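Local coordinates for protein mycolic acid synthase (Mycobacterium tuberculosis, PDB 1L1E) that probably catalyses S-adenosyl-L-methionine-dependent conversion of a double bond into a cyclopropane ring at the proximal position of alpha mycolic acids for the mycobacterial cell envelope, at residues M263-L266 with T267-K271; L230-A233 with R234-M238; Q256-Y259 with D260-K264; A270-R274 with Q275-D279. All blocks are in the same frame, centred on the assembly; numbering follows the deposited sequence.

Contact 1 (M263-L266 with T267-K271); sequences MKYL and TGCAK
Met263 O is approached by two donors of one residue, Thr267. The backbone Thr267 N gives a nearly straight hydrogen bond of 2.9 Å to Met263 O (167° at the hydrogen), whereas Thr267 OG1 adds a weak one at 3.2 Å to the same oxygen. The hydroxyl can reach back because OG1 stands anti to the carbonyl carbon of Thr267 (chi1 -59°), on the side of its own backbone N. Two residues further along, Cys269 N donates to Tyr265 O at 3.0 Å, again fairly straight. Gly268 N is less well aligned: it meets Lys264 O at 3.1 Å from above the carbonyl plane rather than near a lone pair. These successive i to i+4 bonds identify an uninterrupted alpha-helix.

Among the side chains, the sulfur-aromatic contact is the distinctive one. Cys269 SG approaches the CD1 corner of the Tyr265 ring at 3.7 Å and lies 4.8 Å from the ring centroid, 68° off the normal, an oblique approach. Cys269 is the active-site residue inferred from relatives, so Tyr265 probably borders that site. Both side chains lie between two other helices: Tyr265 and Cys269 pack on Ile195 of helix 189-199, while helix 229-245 supplies Tyr232 against Tyr265 and Leu236 against Cys269.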
loop_
_atom_site.group_PDB
_atom_site.type_symbol
_atom_site.label_atom_id
_atom_site.label_comp_id
_atom_site.label_asym_id
_atom_site.label_seq_id
_atom_site.Cartn_x
_atom_site.Cartn_y
_atom_site.Cartn_z
ATOM N N MET A 263 7.713 4.801 16.511
ATOM C CA MET A 263 8.678 3.750 16.846
ATOM C C MET A 263 7.940 2.528 17.383
ATOM O O MET A 263 8.282 1.393 17.046
ATOM C CB MET A 263 9.680 4.231 17.892
ATOM C CG MET A 263 10.793 5.111 17.355
ATOM S SD MET A 263 11.696 4.381 15.972
ATOM C CE MET A 263 12.528 2.955 16.764
ATOM N N LYS A 264 6.931 2.771 18.220
ATOM C CA LYS A 264 6.123 1.698 18.817
ATOM C C LYS A 264 5.382 0.932 17.734
ATOM O O LYS A 264 5.193 -0.284 17.819
ATOM C CB LYS A 264 5.111 2.293 19.804
ATOM C CG LYS A 264 4.012 1.347 20.277
ATOM C CD LYS A 264 3.079 2.065 21.258
ATOM C CE LYS A 264 1.766 1.312 21.483
ATOM N NZ LYS A 264 1.917 0.018 22.207
ATOM N N TYR A 265 4.949 1.665 16.719
ATOM C CA TYR A 265 4.225 1.078 15.607
ATOM C C TYR A 265 5.151 0.218 14.756
ATOM O O TYR A 265 4.863 -0.949 14.486
ATOM C CB TYR A 265 3.593 2.206 14.785
ATOM C CG TYR A 265 3.396 1.947 13.309
ATOM C CD1 TYR A 265 2.623 0.878 12.854
ATOM C CD2 TYR A 265 3.933 2.821 12.362
ATOM C CE1 TYR A 265 2.390 0.693 11.487
ATOM C CE2 TYR A 265 3.705 2.648 11.003
ATOM C CZ TYR A 265 2.935 1.587 10.571
ATOM O OH TYR A 265 2.705 1.435 9.222
ATOM N N LEU A 266 6.283 0.790 14.364
ATOM C CA LEU A 266 7.223 0.082 13.513
ATOM C C LEU A 266 7.839 -1.152 14.164
ATOM O O LEU A 266 7.837 -2.237 13.572
ATOM C CB LEU A 266 8.324 1.044 13.053
ATOM C CG LEU A 266 7.837 2.326 12.361
ATOM C CD1 LEU A 266 9.020 3.231 12.140
ATOM C CD2 LEU A 266 7.132 2.016 11.044
ATOM N N THR A 267 8.362 -0.998 15.378
ATOM C CA THR A 267 8.984 -2.123 16.066
ATOM C C THR A 267 7.965 -3.193 16.428
ATOM O O THR A 267 8.239 -4.385 16.304
ATOM C CB THR A 267 9.716 -1.667 17.342
ATOM O OG1 THR A 267 10.724 -0.710 16.994
ATOM C CG2 THR A 267 10.398 -2.857 18.019
ATOM N N GLY A 268 6.784 -2.767 16.865
ATOM C CA GLY A 268 5.750 -3.716 17.233
ATOM C C GLY A 268 5.194 -4.518 16.070
ATOM O O GLY A 268 4.969 -5.718 16.196
ATOM N N CYS A 269 4.952 -3.867 14.938
ATOM C CA CYS A 269 4.423 -4.577 13.779
ATOM C C CYS A 269 5.486 -5.480 13.159
ATOM O O CYS A 269 5.167 -6.519 12.580
ATOM C CB CYS A 269 3.891 -3.594 12.732
ATOM S SG CYS A 269 2.291 -2.828 13.148
ATOM N N ALA A 270 6.750 -5.087 13.273
ATOM C CA ALA A 270 7.820 -5.903 12.718
ATOM C C ALA A 270 7.769 -7.275 13.387
ATOM O O ALA A 270 7.928 -8.302 12.723
ATOM C CB ALA A 270 9.175 -5.244 12.951
ATOM N N LYS A 271 7.540 -7.278 14.699
ATOM C CA LYS A 271 7.448 -8.517 15.485
ATOM C C LYS A 271 6.240 -9.361 15.087
ATOM O O LYS A 271 6.325 -10.587 15.017
ATOM C CB LYS A 271 7.309 -8.210 16.980
ATOM C CG LYS A 271 8.581 -7.827 17.714
ATOM C CD LYS A 271 8.262 -7.628 19.198
ATOM C CE LYS A 271 9.503 -7.459 20.059
ATOM N NZ LYS A 271 9.127 -7.370 21.502
#

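Contact 2 (L230-A233 with R234-M238); sequences LHYA and RTLDM
Arg234 begins the series with a weak backbone bond, its N lying 3.4 Å from Leu230 O; its guanidinium group turns away to a salt bridge with Asp41. Thr235 then grips His231 O twice. Its OG1 donates at 2.7 Å to His231 O and its N at 3.1 Å to the same atom, the two donors arriving from opposite faces of the carbonyl plane. Thr235 OG1 is also hydrogen-bonded to Ala36 N, which ties this turn to the loop beside it. Leu236 makes the main apolar overlap: its CD1 sits over one face of the Tyr232 ring, 3.9 Å from the centroid and 14° off the normal, while CD2 reaches Tyr232 CZ at 3.9 Å. Tyr232 CG stands anti to its own N (chi1 -163°), which swings the ring along the helix toward Leu236. Beneath them Leu236 N bonds Tyr232 O at 2.9 Å and almost straight (174°). Asp237 N continues the ladder to Ala233 O, and Asp237 OD2 forms a salt bridge to Arg274. Tyr232 borders a pocket marked by a bound carbonate ion, probably from the crystallisation liquor; Leu236 over one face and Phe273 edge-to-face probably limit the rotation of this pocket-lining ring.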
loop_
_atom_site.group_PDB
_atom_site.type_symbol
_atom_site.label_atom_id
_atom_site.label_comp_id
_atom_site.label_asym_id
_atom_site.label_seq_id
_atom_site.Cartn_x
_atom_site.Cartn_y
_atom_site.Cartn_z
ATOM N N LEU A 230 7.394 -11.905 5.365
ATOM C CA LEU A 230 8.724 -11.578 5.877
ATOM C C LEU A 230 9.356 -10.338 5.255
ATOM O O LEU A 230 10.289 -9.764 5.809
ATOM C CB LEU A 230 9.660 -12.786 5.717
ATOM C CG LEU A 230 9.185 -14.080 6.406
ATOM C CD1 LEU A 230 10.235 -15.171 6.251
ATOM C CD2 LEU A 230 8.911 -13.822 7.884
ATOM N N HIS A 231 8.862 -9.919 4.098
ATOM C CA HIS A 231 9.406 -8.722 3.470
ATOM C C HIS A 231 8.892 -7.512 4.238
ATOM O O HIS A 231 9.562 -6.484 4.314
ATOM C CB HIS A 231 8.988 -8.647 2.000
ATOM C CG HIS A 231 9.575 -9.736 1.152
ATOM N ND1 HIS A 231 10.851 -9.670 0.627
ATOM C CD2 HIS A 231 9.074 -10.935 0.768
ATOM C CE1 HIS A 231 11.108 -10.779 -0.044
ATOM N NE2 HIS A 231 10.047 -11.564 0.028
ATOM N N TYR A 232 7.706 -7.628 4.828
ATOM C CA TYR A 232 7.177 -6.491 5.570
ATOM C C TYR A 232 7.911 -6.325 6.890
ATOM O O TYR A 232 8.167 -5.207 7.324
ATOM C CB TYR A 232 5.666 -6.634 5.800
ATOM C CG TYR A 232 5.001 -5.332 6.193
ATOM C CD1 TYR A 232 5.442 -4.115 5.661
ATOM C CD2 TYR A 232 3.908 -5.313 7.059
ATOM C CE1 TYR A 232 4.815 -2.920 5.977
ATOM C CE2 TYR A 232 3.266 -4.114 7.382
ATOM C CZ TYR A 232 3.727 -2.923 6.836
ATOM O OH TYR A 232 3.100 -1.735 7.148
ATOM N N ALA A 233 8.268 -7.440 7.519
ATOM C CA ALA A 233 8.996 -7.398 8.780
ATOM C C ALA A 233 10.313 -6.634 8.593
ATOM O O ALA A 233 10.677 -5.800 9.416
ATOM C CB ALA A 233 9.281 -8.826 9.273
ATOM N N ARG A 234 11.017 -6.903 7.499
ATOM C CA ARG A 234 12.287 -6.225 7.257
ATOM C C ARG A 234 12.117 -4.757 6.841
ATOM O O ARG A 234 12.990 -3.918 7.095
ATOM C CB ARG A 234 13.104 -6.951 6.190
ATOM C CG ARG A 234 14.591 -6.729 6.399
ATOM C CD ARG A 234 15.302 -6.244 5.171
ATOM N NE ARG A 234 15.707 -7.339 4.306
ATOM C CZ ARG A 234 16.922 -7.451 3.785
ATOM N NH1 ARG A 234 17.837 -6.532 4.052
ATOM N NH2 ARG A 234 17.219 -8.472 2.993
ATOM N N THR A 235 11.003 -4.462 6.181
ATOM C CA THR A 235 10.712 -3.101 5.759
ATOM C C THR A 235 10.517 -2.293 7.042
ATOM O O THR A 235 11.126 -1.246 7.236
ATOM C CB THR A 235 9.415 -3.047 4.938
ATOM O OG1 THR A 235 9.546 -3.884 3.782
ATOM C CG2 THR A 235 9.112 -1.608 4.507
ATOM N N LEU A 236 9.669 -2.806 7.926
ATOM C CA LEU A 236 9.386 -2.146 9.190
ATOM C C LEU A 236 10.660 -1.967 10.017
ATOM O O LEU A 236 10.854 -0.920 10.628
ATOM C CB LEU A 236 8.332 -2.943 9.973
ATOM C CG LEU A 236 6.920 -2.941 9.355
ATOM C CD1 LEU A 236 6.039 -3.947 10.069
ATOM C CD2 LEU A 236 6.311 -1.544 9.447
ATOM N N ASP A 237 11.523 -2.981 10.046
ATOM C CA ASP A 237 12.772 -2.865 10.794
ATOM C C ASP A 237 13.576 -1.696 10.240
ATOM O O ASP A 237 14.081 -0.852 10.988
ATOM C CB ASP A 237 13.620 -4.141 10.675
ATOM C CG ASP A 237 13.113 -5.274 11.548
ATOM O OD1 ASP A 237 12.504 -4.992 12.602
ATOM O OD2 ASP A 237 13.343 -6.453 11.187
ATOM N N MET A 238 13.691 -1.639 8.920
ATOM C CA MET A 238 14.455 -0.570 8.303
ATOM C C MET A 238 13.856 0.816 8.515
ATOM O O MET A 238 14.598 1.777 8.705
ATOM C CB MET A 238 14.674 -0.868 6.819
ATOM C CG MET A 238 15.608 -2.067 6.596
ATOM S SD MET A 238 15.926 -2.466 4.869
ATOM C CE MET A 238 17.260 -1.379 4.505
#

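Contact 3 (Q256-Y259 with D260-K264); sequences QTVY and DRYMK
Tyr259 presents one face of its ring to Met263, whose CG lies 3.8 Å from the Tyr259 centroid and 22° off the normal, displaced toward the rim. The closest atoms are Tyr259 CZ and Met263 CG at 3.5 Å. The two chains run side by side in the same direction, a CH-pi contact through the methylene. Met263 SD is farther off, 4.8 Å from the same centroid and oblique to it, adding a Met-aromatic contact. The bend at chi2 of Met263 keeps SD near Tyr259 OH, and the other surroundings of this ring include Leu243 and Ile251 from two preceding helices.

On the polar side, Gln256 folds back on Asp260. Gln256 NE2 donates to Asp260 OD1 at 2.6 Å, a short and noticeably bent bond that meets the oxygen on the syn side but tilted out of the carboxylate plane, and more weakly to Asp260 OD2 at 2.9 Å. The amide and carboxylate planes are nearly parallel, 16° apart, and the nitrogen lies within reach of both oxygens; a bend at chi2 (80°) brings the Gln256 amide round to them. Asp260 N, meanwhile, bonds Gln256 O at 2.8 Å. At a third flank Val258 and Tyr262 lie alongside one another, with Val258 O in the plane of the Tyr262 ring at its edge. Arg261 leads away to a salt bridge with Glu198.

Asp260 OD2 also lies close to Gln256 O, two acceptors facing one another. Donation from the Gln256 amide, together with the nearby helix N terminus, would tend to offset that repulsion and to stabilise the carboxylate's negative charge.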
loop_
_atom_site.group_PDB
_atom_site.type_symbol
_atom_site.label_atom_id
_atom_site.label_comp_id
_atom_site.label_asym_id
_atom_site.label_seq_id
_atom_site.Cartn_x
_atom_site.Cartn_y
_atom_site.Cartn_z
ATOM N N GLN A 256 8.113 14.258 20.823
ATOM C CA GLN A 256 8.510 12.974 21.377
ATOM C C GLN A 256 7.309 12.035 21.299
ATOM O O GLN A 256 7.460 10.839 21.049
ATOM C CB GLN A 256 8.945 13.149 22.837
ATOM C CG GLN A 256 9.278 11.852 23.575
ATOM C CD GLN A 256 10.669 11.319 23.263
ATOM O OE1 GLN A 256 11.677 11.960 23.565
ATOM N NE2 GLN A 256 10.726 10.135 22.660
ATOM N N THR A 257 6.115 12.589 21.499
ATOM C CA THR A 257 4.891 11.795 21.460
ATOM C C THR A 257 4.692 11.140 20.101
ATOM O O THR A 257 4.380 9.950 20.015
ATOM C CB THR A 257 3.652 12.655 21.782
ATOM O OG1 THR A 257 3.714 13.094 23.143
ATOM C CG2 THR A 257 2.379 11.856 21.573
ATOM N N VAL A 258 4.872 11.917 19.036
ATOM C CA VAL A 258 4.708 11.385 17.689
ATOM C C VAL A 258 5.807 10.368 17.408
ATOM O O VAL A 258 5.552 9.297 16.875
ATOM C CB VAL A 258 4.767 12.514 16.629
ATOM C CG1 VAL A 258 4.684 11.920 15.227
ATOM C CG2 VAL A 258 3.639 13.499 16.857
ATOM N N TYR A 259 7.032 10.715 17.778
ATOM C CA TYR A 259 8.175 9.840 17.574
ATOM C C TYR A 259 7.934 8.478 18.230
ATOM O O TYR A 259 7.966 7.445 17.562
ATOM C CB TYR A 259 9.434 10.479 18.162
ATOM C CG TYR A 259 10.652 9.585 18.123
ATOM C CD1 TYR A 259 11.335 9.355 16.927
ATOM C CD2 TYR A 259 11.111 8.950 19.280
ATOM C CE1 TYR A 259 12.443 8.515 16.887
ATOM C CE2 TYR A 259 12.214 8.110 19.248
ATOM C CZ TYR A 259 12.874 7.898 18.051
ATOM O OH TYR A 259 13.964 7.066 18.018
ATOM N N ASP A 260 7.693 8.482 19.538
ATOM C CA ASP A 260 7.449 7.240 20.259
ATOM C C ASP A 260 6.265 6.506 19.648
ATOM O O ASP A 260 6.247 5.278 19.580
ATOM C CB ASP A 260 7.179 7.520 21.742
ATOM C CG ASP A 260 8.341 8.217 22.428
ATOM O OD1 ASP A 260 9.500 7.856 22.157
ATOM O OD2 ASP A 260 8.097 9.121 23.253
ATOM N N ARG A 261 5.277 7.265 19.192
ATOM C CA ARG A 261 4.093 6.684 18.575
ATOM C C ARG A 261 4.510 5.833 17.375
ATOM O O ARG A 261 4.116 4.668 17.249
ATOM C CB ARG A 261 3.143 7.804 18.138
ATOM C CG ARG A 261 1.907 7.354 17.376
ATOM C CD ARG A 261 0.946 8.523 17.191
ATOM N NE ARG A 261 -0.137 8.222 16.259
ATOM C CZ ARG A 261 -1.156 9.040 16.012
ATOM N NH1 ARG A 261 -1.233 10.212 16.633
ATOM N NH2 ARG A 261 -2.096 8.695 15.139
ATOM N N TYR A 262 5.321 6.407 16.498
ATOM C CA TYR A 262 5.765 5.670 15.326
ATOM C C TYR A 262 6.759 4.557 15.618
ATOM O O TYR A 262 6.658 3.477 15.032
ATOM C CB TYR A 262 6.311 6.626 14.264
ATOM C CG TYR A 262 5.202 7.102 13.356
ATOM C CD1 TYR A 262 4.291 8.069 13.783
ATOM C CD2 TYR A 262 4.999 6.510 12.106
ATOM C CE1 TYR A 262 3.199 8.429 12.992
ATOM C CE2 TYR A 262 3.911 6.860 11.308
ATOM C CZ TYR A 262 3.017 7.820 11.759
ATOM O OH TYR A 262 1.943 8.174 10.977
ATOM N N MET A 263 7.713 4.801 16.511
ATOM C CA MET A 263 8.678 3.750 16.846
ATOM C C MET A 263 7.940 2.528 17.383
ATOM O O MET A 263 8.282 1.393 17.046
ATOM C CB MET A 263 9.680 4.231 17.892
ATOM C CG MET A 263 10.793 5.111 17.355
ATOM S SD MET A 263 11.696 4.381 15.972
ATOM C CE MET A 263 12.528 2.955 16.764
ATOM N N LYS A 264 6.931 2.771 18.220
ATOM C CA LYS A 264 6.123 1.698 18.817
ATOM C C LYS A 264 5.382 0.932 17.734
ATOM O O LYS A 264 5.193 -0.284 17.819
ATOM C CB LYS A 264 5.111 2.293 19.804
ATOM C CG LYS A 264 4.012 1.347 20.277
ATOM C CD LYS A 264 3.079 2.065 21.258
ATOM C CE LYS A 264 1.766 1.312 21.483
ATOM N NZ LYS A 264 1.917 0.018 22.207
#

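Contact 4 (A270-R274 with Q275-D279); sequences AKLFR and QGYTD
Thr278 lies across one face of the Phe273 ring. Its CB is 3.8 Å from the Phe273 centroid, 17° off the normal and offset toward the rim, while its hydroxyl comes closer and is more centred: Thr278 OG1 is between 3.0 and 3.1 Å from every one of the six ring carbons of Phe273. With chi1 at 60°, Thr278 OG1 occupies the crowded position between N and carbonyl carbon, the rotation that points the oxygen at the ring. At the ring's edge, near its plane, Asp279 O approaches Phe273 CE2 at 3.5 Å. The same ring meets Tyr232 of helix 229-245 edge-to-face.

Tyr277 is turned differently: its ring takes Leu272 O at the edge, in plane, and its CB packs on Leu272 CB at 4.1 Å. Lys271 and Gln275 run alongside each other, and Gln275 NE2 makes a weak hydrogen bond to Lys271 O, which also receives Gln275 N at 2.9 Å.

The backbone sets the stage for these contacts. Helix 256-274 ends in a Schellman motif: Tyr277 N bonds Leu272 O at 2.8 Å, Gly276 N bonds Phe273 O weakly, and Gly276 has a positive phi of 82°. At those angles a CB would press on the carbonyl oxygen of Gln275, a sufficient reason for glycine. The chain then passes into strand 279-286.

Thr278 OG1 is buried with no polar partner in the model, so the hydroxyl appears to go unpaired beside the ring. Its approach is strained and its exact position doubtful; the firm part of the contact is the CH-pi packing of Thr278 CB.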
loop_
_atom_site.group_PDB
_atom_site.type_symbol
_atom_site.label_atom_id
_atom_site.label_comp_id
_atom_site.label_asym_id
_atom_site.label_seq_id
_atom_site.Cartn_x
_atom_site.Cartn_y
_atom_site.Cartn_z
ATOM N N ALA A 270 6.750 -5.087 13.273
ATOM C CA ALA A 270 7.820 -5.903 12.718
ATOM C C ALA A 270 7.769 -7.275 13.387
ATOM O O ALA A 270 7.928 -8.302 12.723
ATOM C CB ALA A 270 9.175 -5.244 12.951
ATOM N N LYS A 271 7.540 -7.278 14.699
ATOM C CA LYS A 271 7.448 -8.517 15.485
ATOM C C LYS A 271 6.240 -9.361 15.087
ATOM O O LYS A 271 6.325 -10.587 15.017
ATOM C CB LYS A 271 7.309 -8.210 16.980
ATOM C CG LYS A 271 8.581 -7.827 17.714
ATOM C CD LYS A 271 8.262 -7.628 19.198
ATOM C CE LYS A 271 9.503 -7.459 20.059
ATOM N NZ LYS A 271 9.127 -7.370 21.502
ATOM N N LEU A 272 5.113 -8.696 14.839
ATOM C CA LEU A 272 3.882 -9.384 14.484
ATOM C C LEU A 272 3.933 -10.140 13.169
ATOM O O LEU A 272 3.524 -11.296 13.104
ATOM C CB LEU A 272 2.712 -8.401 14.464
ATOM C CG LEU A 272 2.402 -7.654 15.770
ATOM C CD1 LEU A 272 1.015 -7.061 15.657
ATOM C CD2 LEU A 272 2.473 -8.592 16.979
ATOM N N PHE A 273 4.421 -9.493 12.113
ATOM C CA PHE A 273 4.506 -10.158 10.820
ATOM C C PHE A 273 5.578 -11.238 10.850
ATOM O O PHE A 273 5.464 -12.256 10.178
ATOM C CB PHE A 273 4.805 -9.143 9.711
ATOM C CG PHE A 273 3.655 -8.211 9.413
ATOM C CD1 PHE A 273 3.408 -7.103 10.221
ATOM C CD2 PHE A 273 2.813 -8.451 8.336
ATOM C CE1 PHE A 273 2.341 -6.251 9.958
ATOM C CE2 PHE A 273 1.744 -7.610 8.065
ATOM C CZ PHE A 273 1.505 -6.504 8.878
ATOM N N ARG A 274 6.615 -11.013 11.645
ATOM C CA ARG A 274 7.710 -11.967 11.768
ATOM C C ARG A 274 7.232 -13.224 12.502
ATOM O O ARG A 274 7.642 -14.340 12.175
ATOM C CB ARG A 274 8.877 -11.301 12.506
ATOM C CG ARG A 274 10.133 -12.144 12.646
ATOM C CD ARG A 274 11.337 -11.243 12.909
ATOM N NE ARG A 274 11.874 -10.696 11.664
ATOM C CZ ARG A 274 12.286 -9.442 11.501
ATOM N NH1 ARG A 274 12.227 -8.578 12.509
ATOM N NH2 ARG A 274 12.750 -9.052 10.319
ATOM N N GLN A 275 6.349 -13.042 13.478
ATOM C CA GLN A 275 5.814 -14.164 14.239
ATOM C C GLN A 275 4.563 -14.745 13.589
ATOM O O GLN A 275 3.964 -15.677 14.119
ATOM C CB GLN A 275 5.491 -13.734 15.670
ATOM C CG GLN A 275 6.704 -13.273 16.456
ATOM C CD GLN A 275 6.330 -12.617 17.763
ATOM O OE1 GLN A 275 5.824 -13.265 18.677
ATOM N NE2 GLN A 275 6.572 -11.320 17.858
ATOM N N GLY A 276 4.162 -14.174 12.456
ATOM C CA GLY A 276 3.004 -14.674 11.731
ATOM C C GLY A 276 1.616 -14.249 12.172
ATOM O O GLY A 276 0.638 -14.866 11.758
ATOM N N TYR A 277 1.516 -13.212 13.000
ATOM C CA TYR A 277 0.213 -12.728 13.468
ATOM C C TYR A 277 -0.551 -11.977 12.384
ATOM O O TYR A 277 -1.781 -11.850 12.443
ATOM C CB TYR A 277 0.383 -11.812 14.680
ATOM C CG TYR A 277 0.763 -12.557 15.932
ATOM C CD1 TYR A 277 2.087 -12.890 16.198
ATOM C CD2 TYR A 277 -0.214 -12.971 16.832
ATOM C CE1 TYR A 277 2.431 -13.620 17.337
ATOM C CE2 TYR A 277 0.117 -13.702 17.961
ATOM C CZ TYR A 277 1.435 -14.022 18.213
ATOM O OH TYR A 277 1.747 -14.735 19.349
ATOM N N THR A 278 0.184 -11.467 11.404
ATOM C CA THR A 278 -0.416 -10.737 10.297
ATOM C C THR A 278 0.369 -11.051 9.023
ATOM O O THR A 278 1.479 -11.569 9.091
ATOM C CB THR A 278 -0.419 -9.212 10.574
ATOM O OG1 THR A 278 0.923 -8.744 10.750
ATOM C CG2 THR A 278 -1.202 -8.914 11.839
ATOM N N ASP A 279 -0.209 -10.750 7.865
ATOM C CA ASP A 279 0.451 -11.027 6.591
ATOM C C ASP A 279 0.168 -9.886 5.608
ATOM O O ASP A 279 -0.619 -8.978 5.899
ATOM C CB ASP A 279 -0.086 -12.347 6.012
ATOM C CG ASP A 279 0.921 -13.067 5.112
ATOM O OD1 ASP A 279 1.583 -12.418 4.281
ATOM O OD2 ASP A 279 1.036 -14.304 5.228
#

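From the N terminus, contact 2 comes first, on helix 229-245; contacts 3, 1 and 4 then follow one another down helix 256-274. Each joins adjoining turns, so none closes a long loop and none encloses another. Contact 3 passes into contact 1 through the shared Met263 and Lys264, and contact 1 into contact 4 through Ala270 and Lys271; contact 4 then leaves the helix toward strand 279-286. Across the helix pair, contact 2 touches both contact 1 (Cys269 CB to Leu236 CD1, 3.4 Å) and contact 4, but not contact 3, whose nearest atoms are about 7 Å away. Contacts 1, 2 and 4 meet between the helices, and contact 4 links helix 256-274 to the sheet.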